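PDB 4D50: deoxyhypusine hydroxylase from Homo sapiens, which hydroxylates the deoxyhypusine residue of the translation factor eIF5A at a diiron centre, completing the formation of hypusine. Local coordinates for residues Q24-R29 / S277-L282; E62-L67 / P77-V82; P106-I111 / R132-L137; E194-L199 / G219-E224. All coordinates share one frame; numbering follows the deposited sequence.

Contact 1. Residues Q24-R29 / S277-L282; sequences QPLQAR and SCEVAL. With GAI (guanidine), chain F.
Leu26 meets the carboxylate of Glu279 from above its plane: the leucine CB stands 4.0 Å from OE2, with the line between the two atoms running steeply to the carboxylate. The same oxygen takes a hydrogen bond from a water 2.9 Å away, and that water in turn accepts the backbone N-H of Leu26, with 2.9 Å between the water and Leu26 N. The bridge is consistent with the position of Leu26 at the helix start. Pro25 is the N-cap residue of helix 26-39, and Leu26 N is too early in that helix to find an acceptor four residues back. A carboxylate beside this helix start is probably favoured electrostatically. An extended chain, with CG anti to the backbone N (chi1 176°), carries the Glu279 carboxylate to the water. The second flat group, a bound guanidine, lies beyond Glu279. Leu282 CB sits over its central carbon, 3.4 Å from GAI C, while GAI N3 gives a weak hydrogen bond to Glu279 O; Asp283 is a further partner of this guanidine. The apolar part is small: Leu26 CD2 packs on Val280 CG2 at 3.9 Å, the two side chains crossing at about a right angle. One turn away, Ser277 OG is hydrogen-bonded to His245, an iron ligand; the side chain of Val280 itself is about 11 Å from a bound iron, so the contact stands outside the metal site. What results is a surface contact that brings the start of the second helix against the last helix of an all-helical HEAT-repeat protein.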
loop_
_atom_site.group_PDB
_atom_site.type_symbol
_atom_site.label_atom_id
_atom_site.label_comp_id
_atom_site.label_asym_id
_atom_site.label_seq_id
_atom_site.Cartn_x
_atom_site.Cartn_y
_atom_site.Cartn_z
ATOM N N GLN A 24 -2.359 18.963 13.038
ATOM C CA GLN A 24 -3.021 19.163 11.792
ATOM C C GLN A 24 -4.060 18.039 11.625
ATOM O O GLN A 24 -3.816 16.944 12.048
ATOM C CB GLN A 24 -2.012 19.067 10.631
ATOM C CG GLN A 24 -1.173 20.327 10.411
ATOM C CD GLN A 24 -1.936 21.476 9.759
ATOM O OE1 GLN A 24 -3.040 21.315 9.213
ATOM N NE2 GLN A 24 -1.318 22.641 9.773
ATOM N N PRO A 25 -5.180 18.321 11.000
ATOM C CA PRO A 25 -6.094 17.191 10.729
ATOM C C PRO A 25 -5.406 16.125 9.866
ATOM O O PRO A 25 -4.588 16.457 9.019
ATOM C CB PRO A 25 -7.202 17.810 9.920
ATOM C CG PRO A 25 -6.787 19.180 9.600
ATOM C CD PRO A 25 -5.726 19.598 10.547
ATOM N N LEU A 26 -5.754 14.869 10.083
ATOM C CA LEU A 26 -5.135 13.750 9.394
ATOM C C LEU A 26 -5.200 13.896 7.866
ATOM O O LEU A 26 -4.229 13.557 7.130
ATOM C CB LEU A 26 -5.828 12.455 9.837
ATOM C CG LEU A 26 -5.060 11.148 9.635
ATOM C CD1 LEU A 26 -3.675 11.253 10.287
ATOM C CD2 LEU A 26 -5.854 9.964 10.208
ATOM N N GLN A 27 -6.303 14.391 7.330
ATOM C CA GLN A 27 -6.436 14.454 5.895
ATOM C C GLN A 27 -5.415 15.454 5.323
ATOM O O GLN A 27 -4.906 15.251 4.226
ATOM C CB GLN A 27 -7.866 14.817 5.480
ATOM C CG GLN A 27 -8.285 16.254 5.825
ATOM C CD GLN A 27 -9.290 16.833 4.832
ATOM O OE1 GLN A 27 -10.326 17.352 5.222
ATOM N NE2 GLN A 27 -8.972 16.755 3.544
ATOM N N ALA A 28 -5.105 16.492 6.079
ATOM C CA ALA A 28 -4.119 17.519 5.723
ATOM C C ALA A 28 -2.693 16.998 5.744
ATOM O O ALA A 28 -1.879 17.335 4.902
ATOM C CB ALA A 28 -4.222 18.694 6.671
ATOM N N ARG A 29 -2.410 16.135 6.696
ATOM C CA ARG A 29 -1.125 15.506 6.738
ATOM C C ARG A 29 -1.022 14.462 5.635
ATOM O O ARG A 29 0.052 14.295 5.072
ATOM C CB ARG A 29 -0.913 14.904 8.099
ATOM C CG ARG A 29 -1.065 15.907 9.294
ATOM C CD ARG A 29 -0.977 15.187 10.618
ATOM N NE ARG A 29 0.374 14.788 10.922
ATOM C CZ ARG A 29 0.768 14.021 11.909
ATOM N NH1 ARG A 29 -0.103 13.541 12.794
ATOM N NH2 ARG A 29 2.044 13.745 12.088
ATOM N N SER A 277 -8.909 5.359 8.477
ATOM C CA SER A 277 -9.120 5.148 7.023
ATOM C C SER A 277 -10.457 5.689 6.562
ATOM O O SER A 277 -10.542 6.356 5.516
ATOM C CB SER A 277 -8.962 3.688 6.535
ATOM O OG SER A 277 -7.607 3.366 6.662
ATOM N N CYS A 278 -11.526 5.455 7.371
ATOM C CA CYS A 278 -12.847 5.957 6.994
ATOM C C CYS A 278 -12.942 7.504 6.985
ATOM O O CYS A 278 -13.516 8.111 6.067
ATOM C CB CYS A 278 -13.933 5.329 7.922
ATOM S SG CYS A 278 -14.173 3.589 7.798
ATOM N N GLU A 279 -12.367 8.130 8.004
ATOM C CA GLU A 279 -12.160 9.576 8.088
ATOM C C GLU A 279 -11.498 10.247 6.912
ATOM O O GLU A 279 -12.059 11.162 6.302
ATOM C CB GLU A 279 -11.373 9.915 9.360
ATOM C CG GLU A 279 -11.022 11.430 9.489
ATOM C CD GLU A 279 -10.146 11.777 10.681
ATOM O OE1 GLU A 279 -9.902 10.931 11.550
ATOM O OE2 GLU A 279 -9.651 12.921 10.746
ATOM N N VAL A 280 -10.324 9.751 6.558
ATOM C CA VAL A 280 -9.583 10.238 5.444
ATOM C C VAL A 280 -10.386 10.053 4.145
ATOM O O VAL A 280 -10.447 10.990 3.337
ATOM C CB VAL A 280 -8.177 9.586 5.392
ATOM C CG1 VAL A 280 -7.437 9.942 4.113
ATOM C CG2 VAL A 280 -7.379 10.062 6.612
ATOM N N ALA A 281 -11.017 8.887 3.960
ATOM C CA ALA A 281 -11.780 8.597 2.728
ATOM C C ALA A 281 -12.963 9.572 2.596
ATOM O O ALA A 281 -13.155 10.183 1.508
ATOM C CB ALA A 281 -12.258 7.143 2.689
ATOM N N LEU A 282 -13.683 9.747 3.699
ATOM C CA LEU A 282 -14.821 10.677 3.700
ATOM C C LEU A 282 -14.356 12.100 3.504
ATOM O O LEU A 282 -14.988 12.830 2.767
ATOM C CB LEU A 282 -15.645 10.516 4.959
ATOM C CG LEU A 282 -16.387 9.163 5.074
ATOM C CD1 LEU A 282 -16.876 8.889 6.473
ATOM C CD2 LEU A 282 -17.520 8.968 4.055
HETATM C C GAI F . -15.787 12.943 7.286
HETATM N N1 GAI F . -15.728 13.778 6.328
HETATM N N2 GAI F . -16.972 12.619 7.742
HETATM N N3 GAI F . -14.719 12.353 7.824
HETATM O O HOH W 1 -7.686 14.489 12.195
#

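Contact 2. Residues E62-L67 / P77-V82; sequences ELAYCL and PMLVDV
Ala64 and Leu67 receive Leu79 in a buried helix-helix contact within the first HEAT-like repeat, where helix 57-70 packs against the following helix 76-84. The evidence for close packing is in the backbones: the CA atoms of Ala64 and Leu79 are 6.9 Å apart, a spacing that is consistent with the small methyl of Ala64. Leu79 carries the contact from its side with both terminal branches. Its CD2 lies 4.0 Å from Ala64 CB and 4.1 Å from Leu67 CD1; its CD1 rests 3.9 Å from Leu67 CB. Ala64 and Leu67 are three residues apart, hence about one turn, and the forked end of Leu79 spans them. Leu67 and Leu79 share one conformation, CG beside the backbone N and anti to the carbonyl carbon, with chi1 -71° in Leu79, and their chains cross obliquely. Leu100 and Ile103 of helix 90-103 touch Leu79 as well, and Ile48 of helix 42-50 covers Leu67, so the layer continues into the helices before and after. Ala64 also approaches the metal centre: its side chain is about 4 Å from that of the iron ligand Glu95. Across the two segments the chemistry is entirely apolar, methyl and methylene against methyl. Dispersion and the exclusion of water therefore hold this pair, and shape rather than directed bonding probably sets the fit.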
loop_
_atom_site.group_PDB
_atom_site.type_symbol
_atom_site.label_atom_id
_atom_site.label_comp_id
_atom_site.label_asym_id
_atom_site.label_seq_id
_atom_site.Cartn_x
_atom_site.Cartn_y
_atom_site.Cartn_z
ATOM N N GLU A 62 1.775 4.614 5.673
ATOM C CA GLU A 62 1.697 5.391 4.395
ATOM C C GLU A 62 3.081 6.078 4.095
ATOM O O GLU A 62 3.525 6.227 2.937
ATOM C CB GLU A 62 0.607 6.412 4.494
ATOM C CG GLU A 62 -0.238 6.641 3.254
ATOM C CD GLU A 62 -1.201 5.489 3.018
ATOM O OE1 GLU A 62 -1.944 5.092 3.937
ATOM O OE2 GLU A 62 -1.092 4.905 1.929
ATOM N N LEU A 63 3.719 6.505 5.159
ATOM C CA LEU A 63 5.060 7.074 5.012
ATOM C C LEU A 63 5.910 6.067 4.341
ATOM O O LEU A 63 6.722 6.383 3.447
ATOM C CB LEU A 63 5.692 7.447 6.334
ATOM C CG LEU A 63 4.901 8.348 7.290
ATOM C CD1 LEU A 63 5.641 8.439 8.591
ATOM C CD2 LEU A 63 4.741 9.702 6.690
ATOM N N ALA A 64 5.893 4.864 4.898
ATOM C CA ALA A 64 6.784 3.819 4.325
ATOM C C ALA A 64 6.360 3.494 2.898
ATOM O O ALA A 64 7.242 3.325 2.029
ATOM C CB ALA A 64 6.759 2.524 5.156
ATOM N N TYR A 65 5.073 3.379 2.620
ATOM C CA TYR A 65 4.624 3.132 1.265
ATOM C C TYR A 65 5.133 4.167 0.263
ATOM O O TYR A 65 5.690 3.856 -0.777
ATOM C CB TYR A 65 3.101 3.113 1.217
ATOM C CG TYR A 65 2.475 2.981 -0.137
ATOM C CD1 TYR A 65 2.478 1.775 -0.826
ATOM C CD2 TYR A 65 2.007 4.116 -0.811
ATOM C CE1 TYR A 65 1.910 1.673 -2.112
ATOM C CE2 TYR A 65 1.405 4.023 -2.043
ATOM C CZ TYR A 65 1.436 2.828 -2.726
ATOM O OH TYR A 65 0.825 2.783 -3.920
ATOM N N CYS A 66 5.050 5.414 0.665
ATOM C CA CYS A 66 5.500 6.544 -0.154
ATOM C C CYS A 66 6.990 6.452 -0.428
ATOM O O CYS A 66 7.384 6.655 -1.565
ATOM C CB CYS A 66 5.143 7.925 0.422
ATOM S SG CYS A 66 3.383 8.273 0.239
ATOM N N LEU A 67 7.811 6.110 0.591
ATOM C CA LEU A 67 9.267 6.041 0.357
ATOM C C LEU A 67 9.568 4.926 -0.617
ATOM O O LEU A 67 10.560 4.959 -1.365
ATOM C CB LEU A 67 10.017 5.798 1.691
ATOM C CG LEU A 67 9.967 7.017 2.669
ATOM C CD1 LEU A 67 10.620 6.658 3.968
ATOM C CD2 LEU A 67 10.597 8.284 2.071
ATOM N N PRO A 77 18.188 3.589 4.636
ATOM C CA PRO A 77 18.473 3.510 6.059
ATOM C C PRO A 77 17.257 3.670 6.985
ATOM O O PRO A 77 17.127 2.954 7.933
ATOM C CB PRO A 77 19.509 4.625 6.284
ATOM C CG PRO A 77 20.139 4.773 4.960
ATOM C CD PRO A 77 19.037 4.564 3.941
ATOM N N MET A 78 16.376 4.585 6.683
ATOM C CA MET A 78 15.202 4.858 7.526
ATOM C C MET A 78 14.301 3.656 7.424
ATOM O O MET A 78 13.768 3.218 8.422
ATOM C CB MET A 78 14.453 6.105 7.052
ATOM C CG MET A 78 13.262 6.456 7.920
ATOM S SD MET A 78 13.515 6.819 9.681
ATOM C CE MET A 78 14.977 7.777 9.806
ATOM N N LEU A 79 14.162 3.115 6.231
ATOM C CA LEU A 79 13.208 1.959 6.033
ATOM C C LEU A 79 13.746 0.693 6.744
ATOM O O LEU A 79 13.000 -0.106 7.297
ATOM C CB LEU A 79 12.965 1.658 4.579
ATOM C CG LEU A 79 12.124 2.717 3.864
ATOM C CD1 LEU A 79 12.164 2.610 2.360
ATOM C CD2 LEU A 79 10.682 2.596 4.352
ATOM N N VAL A 80 15.068 0.556 6.771
ATOM C CA VAL A 80 15.676 -0.526 7.541
ATOM C C VAL A 80 15.345 -0.372 9.030
ATOM O O VAL A 80 15.011 -1.361 9.736
ATOM C CB VAL A 80 17.199 -0.645 7.187
ATOM C CG1 VAL A 80 17.876 -1.629 8.120
ATOM C CG2 VAL A 80 17.384 -1.131 5.759
ATOM N N ASP A 81 15.546 0.825 9.560
ATOM C CA ASP A 81 15.308 1.137 10.960
ATOM C C ASP A 81 13.850 0.814 11.282
ATOM O O ASP A 81 13.599 0.182 12.276
ATOM C CB ASP A 81 15.531 2.621 11.313
ATOM C CG ASP A 81 16.993 3.044 11.336
ATOM O OD1 ASP A 81 17.863 2.171 11.302
ATOM O OD2 ASP A 81 17.264 4.273 11.419
ATOM N N VAL A 82 12.907 1.175 10.419
ATOM C CA VAL A 82 11.485 0.794 10.656
ATOM C C VAL A 82 11.237 -0.714 10.604
ATOM O O VAL A 82 10.556 -1.264 11.420
ATOM C CB VAL A 82 10.560 1.549 9.699
ATOM C CG1 VAL A 82 9.136 1.031 9.852
ATOM C CG2 VAL A 82 10.667 3.034 9.946
#

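Contact 3. Residues P106-I111 / R132-L137; sequences PEVLEI and RRLEWL
Val108 and Leu134 meet through branches set by their first torsions. With chi1 -52°, Val108 places CG2 in the crowded position between its backbone N and carbonyl carbon, and this is the methyl offered to the partner. Leu134 has CG anti to its own carbonyl carbon (chi1 -66°) and an extended second torsion, which sends CD1 out to the valine. The setting is a HEAT-like helical stack: residues 106-111, in the second HEAT-like repeat, lead through a 3-10 turn into helix 109-115, and residues 132-137 belong to the long helix 121-140 that follows it. Val108 CG2 and Leu134 CD1 are 4.0 Å apart, and the two side chains cross at about a right angle. Leu109 flanks the same methyl, its CG and its CA each 4.3 Å from Leu134 CD1. The approach begins in the 3-10 turn, residues 106-108, in which Leu109 N is bonded to Pro106 O at 2.9 Å just before the alpha-helix starts. Ile76 of helix 76-84 touches Val108, so the first repeat adds to this apolar layer. Elsewhere on helix 121-140, Arg133 bonds through NE to Gly101 O and forms a salt bridge with Glu143. Its guanidinium is also covered from within the helix: Leu137 CD1 lies over the centre of one face, 3.9 Å above the plane.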
loop_
_atom_site.group_PDB
_atom_site.type_symbol
_atom_site.label_atom_id
_atom_site.label_comp_id
_atom_site.label_asym_id
_atom_site.label_seq_id
_atom_site.Cartn_x
_atom_site.Cartn_y
_atom_site.Cartn_z
ATOM N N PRO A 106 19.558 -3.942 -4.847
ATOM C CA PRO A 106 19.999 -5.217 -4.237
ATOM C C PRO A 106 20.860 -5.132 -2.958
ATOM O O PRO A 106 21.075 -6.137 -2.316
ATOM C CB PRO A 106 20.759 -5.906 -5.374
ATOM C CG PRO A 106 21.139 -4.828 -6.329
ATOM C CD PRO A 106 20.209 -3.654 -6.136
ATOM N N GLU A 107 21.372 -3.952 -2.635
ATOM C CA GLU A 107 22.041 -3.648 -1.364
ATOM C C GLU A 107 21.255 -4.181 -0.170
ATOM O O GLU A 107 21.823 -4.584 0.799
ATOM C CB GLU A 107 22.119 -2.125 -1.254
ATOM C CG GLU A 107 22.651 -1.532 0.052
ATOM C CD GLU A 107 22.322 -0.049 0.162
ATOM O OE1 GLU A 107 22.306 0.637 -0.899
ATOM O OE2 GLU A 107 22.057 0.439 1.300
ATOM N N VAL A 108 19.923 -4.184 -0.298
ATOM C CA VAL A 108 19.013 -4.637 0.781
ATOM C C VAL A 108 18.664 -6.098 0.745
ATOM O O VAL A 108 17.970 -6.568 1.616
ATOM C CB VAL A 108 17.710 -3.788 0.819
ATOM C CG1 VAL A 108 18.038 -2.319 0.875
ATOM C CG2 VAL A 108 16.777 -4.076 -0.370
ATOM N N LEU A 109 19.207 -6.865 -0.203
ATOM C CA LEU A 109 18.799 -8.324 -0.285
ATOM C C LEU A 109 19.064 -9.103 0.956
ATOM O O LEU A 109 18.260 -9.914 1.374
ATOM C CB LEU A 109 19.560 -9.047 -1.377
ATOM C CG LEU A 109 18.956 -9.837 -2.481
ATOM C CD1 LEU A 109 20.073 -10.707 -3.043
ATOM C CD2 LEU A 109 17.742 -10.636 -2.064
ATOM N N GLU A 110 20.180 -8.822 1.625
ATOM C CA GLU A 110 20.580 -9.666 2.738
ATOM C C GLU A 110 19.647 -9.450 3.934
ATOM O O GLU A 110 19.212 -10.431 4.577
ATOM C CB GLU A 110 22.096 -9.503 3.080
ATOM C CG GLU A 110 23.033 -10.374 2.197
ATOM C CD GLU A 110 22.513 -11.835 1.933
ATOM O OE1 GLU A 110 22.413 -12.664 2.873
ATOM O OE2 GLU A 110 22.181 -12.152 0.753
ATOM N N ILE A 111 19.326 -8.210 4.212
ATOM C CA ILE A 111 18.342 -7.890 5.263
ATOM C C ILE A 111 16.962 -8.462 4.941
ATOM O O ILE A 111 16.272 -8.948 5.827
ATOM C CB ILE A 111 18.286 -6.391 5.602
ATOM C CG1 ILE A 111 17.382 -6.188 6.813
ATOM C CG2 ILE A 111 17.733 -5.518 4.494
ATOM C CD1 ILE A 111 17.891 -5.107 7.754
ATOM N N ARG A 132 11.881 -12.292 -3.717
ATOM C CA ARG A 132 11.549 -12.805 -5.049
ATOM C C ARG A 132 11.484 -11.675 -6.113
ATOM O O ARG A 132 11.835 -11.874 -7.279
ATOM C CB ARG A 132 10.175 -13.523 -4.969
ATOM C CG ARG A 132 10.123 -14.879 -4.258
ATOM C CD ARG A 132 10.911 -15.981 -4.929
ATOM N NE ARG A 132 10.588 -16.168 -6.339
ATOM C CZ ARG A 132 9.596 -16.932 -6.821
ATOM N NH1 ARG A 132 8.770 -17.591 -6.033
ATOM N NH2 ARG A 132 9.461 -17.059 -8.163
ATOM N N ARG A 133 10.937 -10.512 -5.742
ATOM C CA ARG A 133 10.901 -9.356 -6.661
ATOM C C ARG A 133 12.329 -8.933 -7.017
ATOM O O ARG A 133 12.677 -8.751 -8.209
ATOM C CB ARG A 133 10.100 -8.173 -6.095
ATOM C CG ARG A 133 10.114 -6.961 -6.995
ATOM C CD ARG A 133 9.320 -5.793 -6.378
ATOM N NE ARG A 133 9.999 -4.505 -6.649
ATOM C CZ ARG A 133 9.979 -3.820 -7.791
ATOM N NH1 ARG A 133 9.385 -4.311 -8.881
ATOM N NH2 ARG A 133 10.658 -2.677 -7.874
ATOM N N LEU A 134 13.197 -8.854 -6.018
ATOM C CA LEU A 134 14.581 -8.461 -6.348
ATOM C C LEU A 134 15.248 -9.495 -7.295
ATOM O O LEU A 134 15.958 -9.088 -8.208
ATOM C CB LEU A 134 15.420 -8.198 -5.133
ATOM C CG LEU A 134 15.002 -6.990 -4.312
ATOM C CD1 LEU A 134 15.894 -6.842 -3.084
ATOM C CD2 LEU A 134 14.936 -5.690 -5.091
ATOM N N GLU A 135 14.999 -10.779 -7.071
ATOM C CA GLU A 135 15.510 -11.814 -7.916
ATOM C C GLU A 135 14.945 -11.696 -9.327
ATOM O O GLU A 135 15.647 -11.942 -10.311
ATOM C CB GLU A 135 15.262 -13.178 -7.290
ATOM C CG GLU A 135 16.049 -13.290 -5.950
ATOM C CD GLU A 135 15.805 -14.563 -5.165
ATOM O OE1 GLU A 135 14.717 -15.236 -5.352
ATOM O OE2 GLU A 135 16.724 -14.862 -4.340
ATOM N N TRP A 136 13.678 -11.327 -9.433
ATOM C CA TRP A 136 13.062 -11.135 -10.750
ATOM C C TRP A 136 13.705 -9.980 -11.501
ATOM O O TRP A 136 14.135 -10.099 -12.651
ATOM C CB TRP A 136 11.548 -11.047 -10.589
ATOM C CG TRP A 136 10.747 -11.136 -11.865
ATOM C CD1 TRP A 136 10.096 -12.191 -12.314
ATOM C CD2 TRP A 136 10.547 -10.097 -12.802
ATOM N NE1 TRP A 136 9.457 -11.901 -13.462
ATOM C CE2 TRP A 136 9.753 -10.607 -13.813
ATOM C CE3 TRP A 136 10.978 -8.768 -12.879
ATOM C CZ2 TRP A 136 9.348 -9.858 -14.890
ATOM C CZ3 TRP A 136 10.563 -7.981 -13.988
ATOM C CH2 TRP A 136 9.788 -8.559 -15.006
ATOM N N LEU A 137 13.866 -8.862 -10.828
ATOM C CA LEU A 137 14.458 -7.700 -11.421
ATOM C C LEU A 137 15.889 -8.028 -11.919
ATOM O O LEU A 137 16.254 -7.676 -13.058
ATOM C CB LEU A 137 14.595 -6.603 -10.399
ATOM C CG LEU A 137 13.295 -5.920 -9.957
ATOM C CD1 LEU A 137 13.649 -5.004 -8.795
ATOM C CD2 LEU A 137 12.681 -5.179 -11.133
#

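Contact 4. Residues E194-L199 / G219-E224; sequences EAALAL and GQLQHE
Ala196 makes apolar contacts with Leu221, the last residue of helix 208-221, and His223 in the loop just after it. The leucine side comes first: Leu221 CD2 lies 4.0 Å from Ala196 CB and also stands 4.2 Å from Leu199 CD1, so one methyl touches both residues, which are three apart on helix 193-201. Leu221 delivers it with CG anti to the backbone N (chi1 -179°), and its chain runs obliquely to that of Leu199. With His223 the closest approach is through the CB atoms, His223 CB lying 4.0 Å from Ala196 CB. The backbones are at their closest here, with 6.5 Å between the CA atoms of Ala196 and His223.

Leu221 points to helix 193-201 from the last helical turn, whereas Gln222, first to leave the helix, has a positive phi of 63° and turns the chain so that His223 also faces Ala196. Polar side-chain partners lie outside the two segments: His223 ND1 is hydrogen-bonded to Ala225 N, and Gln220 is held by Arg188 and Ser151.

In the fold, the contact joins residues 194-199 of helix 193-201, in the third HEAT-like repeat, to the end of helix 208-221 and the loop after it, in the fourth. Met184 and Leu187 of helix 177-190 touch Leu199 as well, and Tyr149 in a loop packs on Leu221, which places the pair in a layer shared with helix 177-190.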
loop_
_atom_site.group_PDB
_atom_site.type_symbol
_atom_site.label_atom_id
_atom_site.label_comp_id
_atom_site.label_asym_id
_atom_site.label_seq_id
_atom_site.Cartn_x
_atom_site.Cartn_y
_atom_site.Cartn_z
ATOM N N GLU A 194 -15.658 -9.673 -14.522
ATOM C CA GLU A 194 -15.252 -11.017 -14.201
ATOM C C GLU A 194 -13.941 -11.021 -13.356
ATOM O O GLU A 194 -13.809 -11.779 -12.409
ATOM C CB GLU A 194 -15.011 -11.837 -15.487
ATOM C CG GLU A 194 -14.956 -13.324 -15.255
ATOM C CD GLU A 194 -14.313 -14.169 -16.396
ATOM O OE1 GLU A 194 -13.993 -13.651 -17.475
ATOM O OE2 GLU A 194 -14.093 -15.364 -16.166
ATOM N N ALA A 195 -12.987 -10.200 -13.730
ATOM C CA ALA A 195 -11.706 -10.151 -12.985
ATOM C C ALA A 195 -11.906 -9.530 -11.573
ATOM O O ALA A 195 -11.319 -10.046 -10.629
ATOM C CB ALA A 195 -10.629 -9.422 -13.751
ATOM N N ALA A 196 -12.770 -8.530 -11.468
ATOM C CA ALA A 196 -13.126 -7.869 -10.166
ATOM C C ALA A 196 -13.669 -8.873 -9.183
ATOM O O ALA A 196 -13.253 -8.940 -8.031
ATOM C CB ALA A 196 -14.081 -6.735 -10.377
ATOM N N LEU A 197 -14.608 -9.716 -9.657
ATOM C CA LEU A 197 -15.143 -10.744 -8.794
ATOM C C LEU A 197 -14.225 -11.889 -8.504
ATOM O O LEU A 197 -14.340 -12.538 -7.454
ATOM C CB LEU A 197 -16.481 -11.209 -9.408
ATOM C CG LEU A 197 -17.506 -10.155 -9.756
ATOM C CD1 LEU A 197 -18.595 -10.855 -10.541
ATOM C CD2 LEU A 197 -18.095 -9.554 -8.479
ATOM N N ALA A 198 -13.357 -12.277 -9.465
ATOM C CA ALA A 198 -12.363 -13.255 -9.195
ATOM C C ALA A 198 -11.383 -12.752 -8.058
ATOM O O ALA A 198 -11.129 -13.435 -7.107
ATOM C CB ALA A 198 -11.612 -13.596 -10.438
ATOM N N LEU A 199 -10.978 -11.500 -8.180
ATOM C CA LEU A 199 -10.150 -10.846 -7.164
ATOM C C LEU A 199 -10.874 -10.934 -5.804
ATOM O O LEU A 199 -10.287 -11.335 -4.783
ATOM C CB LEU A 199 -9.827 -9.420 -7.585
ATOM C CG LEU A 199 -8.641 -9.347 -8.546
ATOM C CD1 LEU A 199 -8.593 -7.974 -9.170
ATOM C CD2 LEU A 199 -7.262 -9.598 -7.908
ATOM N N GLY A 219 -9.147 -1.555 -4.906
ATOM C CA GLY A 219 -9.184 -0.126 -4.842
ATOM C C GLY A 219 -8.522 0.529 -6.030
ATOM O O GLY A 219 -8.930 1.628 -6.506
ATOM N N GLN A 220 -7.524 -0.147 -6.639
ATOM C CA GLN A 220 -6.865 0.407 -7.833
ATOM C C GLN A 220 -7.722 0.200 -9.034
ATOM O O GLN A 220 -7.906 1.177 -9.828
ATOM C CB GLN A 220 -5.528 -0.302 -8.071
ATOM C CG GLN A 220 -4.441 0.025 -7.110
ATOM C CD GLN A 220 -3.113 -0.554 -7.630
ATOM O OE1 GLN A 220 -2.957 -1.764 -7.815
ATOM N NE2 GLN A 220 -2.209 0.332 -7.918
ATOM N N LEU A 221 -8.265 -1.016 -9.179
ATOM C CA LEU A 221 -9.140 -1.400 -10.297
ATOM C C LEU A 221 -10.422 -0.541 -10.240
ATOM O O LEU A 221 -10.904 -0.058 -11.275
ATOM C CB LEU A 221 -9.557 -2.837 -10.197
ATOM C CG LEU A 221 -10.444 -3.406 -11.296
ATOM C CD1 LEU A 221 -9.876 -3.158 -12.717
ATOM C CD2 LEU A 221 -10.600 -4.864 -11.056
ATOM N N GLN A 222 -10.902 -0.275 -9.038
ATOM C CA GLN A 222 -12.004 0.702 -8.917
ATOM C C GLN A 222 -13.265 0.246 -9.641
ATOM O O GLN A 222 -14.105 1.095 -10.037
ATOM C CB GLN A 222 -11.564 2.122 -9.416
ATOM C CG GLN A 222 -11.281 3.094 -8.298
ATOM C CD GLN A 222 -11.146 4.541 -8.765
ATOM O OE1 GLN A 222 -10.119 5.162 -8.596
ATOM N NE2 GLN A 222 -12.207 5.087 -9.356
ATOM N N HIS A 223 -13.457 -1.061 -9.818
ATOM C CA HIS A 223 -14.626 -1.570 -10.465
ATOM C C HIS A 223 -15.712 -1.812 -9.411
ATOM O O HIS A 223 -15.488 -2.481 -8.385
ATOM C CB HIS A 223 -14.410 -2.860 -11.186
ATOM C CG HIS A 223 -15.495 -3.182 -12.161
ATOM N ND1 HIS A 223 -16.757 -3.603 -11.786
ATOM C CD2 HIS A 223 -15.519 -3.093 -13.510
ATOM C CE1 HIS A 223 -17.507 -3.783 -12.854
ATOM N NE2 HIS A 223 -16.782 -3.490 -13.917
ATOM N N GLU A 224 -16.886 -1.261 -9.687
ATOM C CA GLU A 224 -17.972 -1.224 -8.725
ATOM C C GLU A 224 -18.550 -2.619 -8.351
ATOM O O GLU A 224 -19.235 -2.755 -7.334
ATOM C CB GLU A 224 -19.082 -0.317 -9.329
ATOM C CG GLU A 224 -19.971 0.425 -8.357
ATOM C CD GLU A 224 -20.927 1.393 -9.066
ATOM O OE1 GLU A 224 -20.527 2.031 -10.083
ATOM O OE2 GLU A 224 -22.088 1.528 -8.587
#

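From the N terminus, residues 24-29 open the longest loop, which contact 1 closes only when residues 277-282 arrive near the C terminus. The other three contacts fall within that span and follow one another in series without crossing. Contact 2 shuts a short loop between the two helices of the first repeat; contact 3 joins the second repeat to helix 121-140; contact 4 links the third and fourth repeats. Contacts 2 and 3 touch directly, Val80 CG1 lying 3.5 Å from Ile111 CD1, while contact 4 lies across the chain's centre from contact 2. Local contacts thus bind successive helices, and contact 1 brings helix 26-39, near the N terminus, against the last helix.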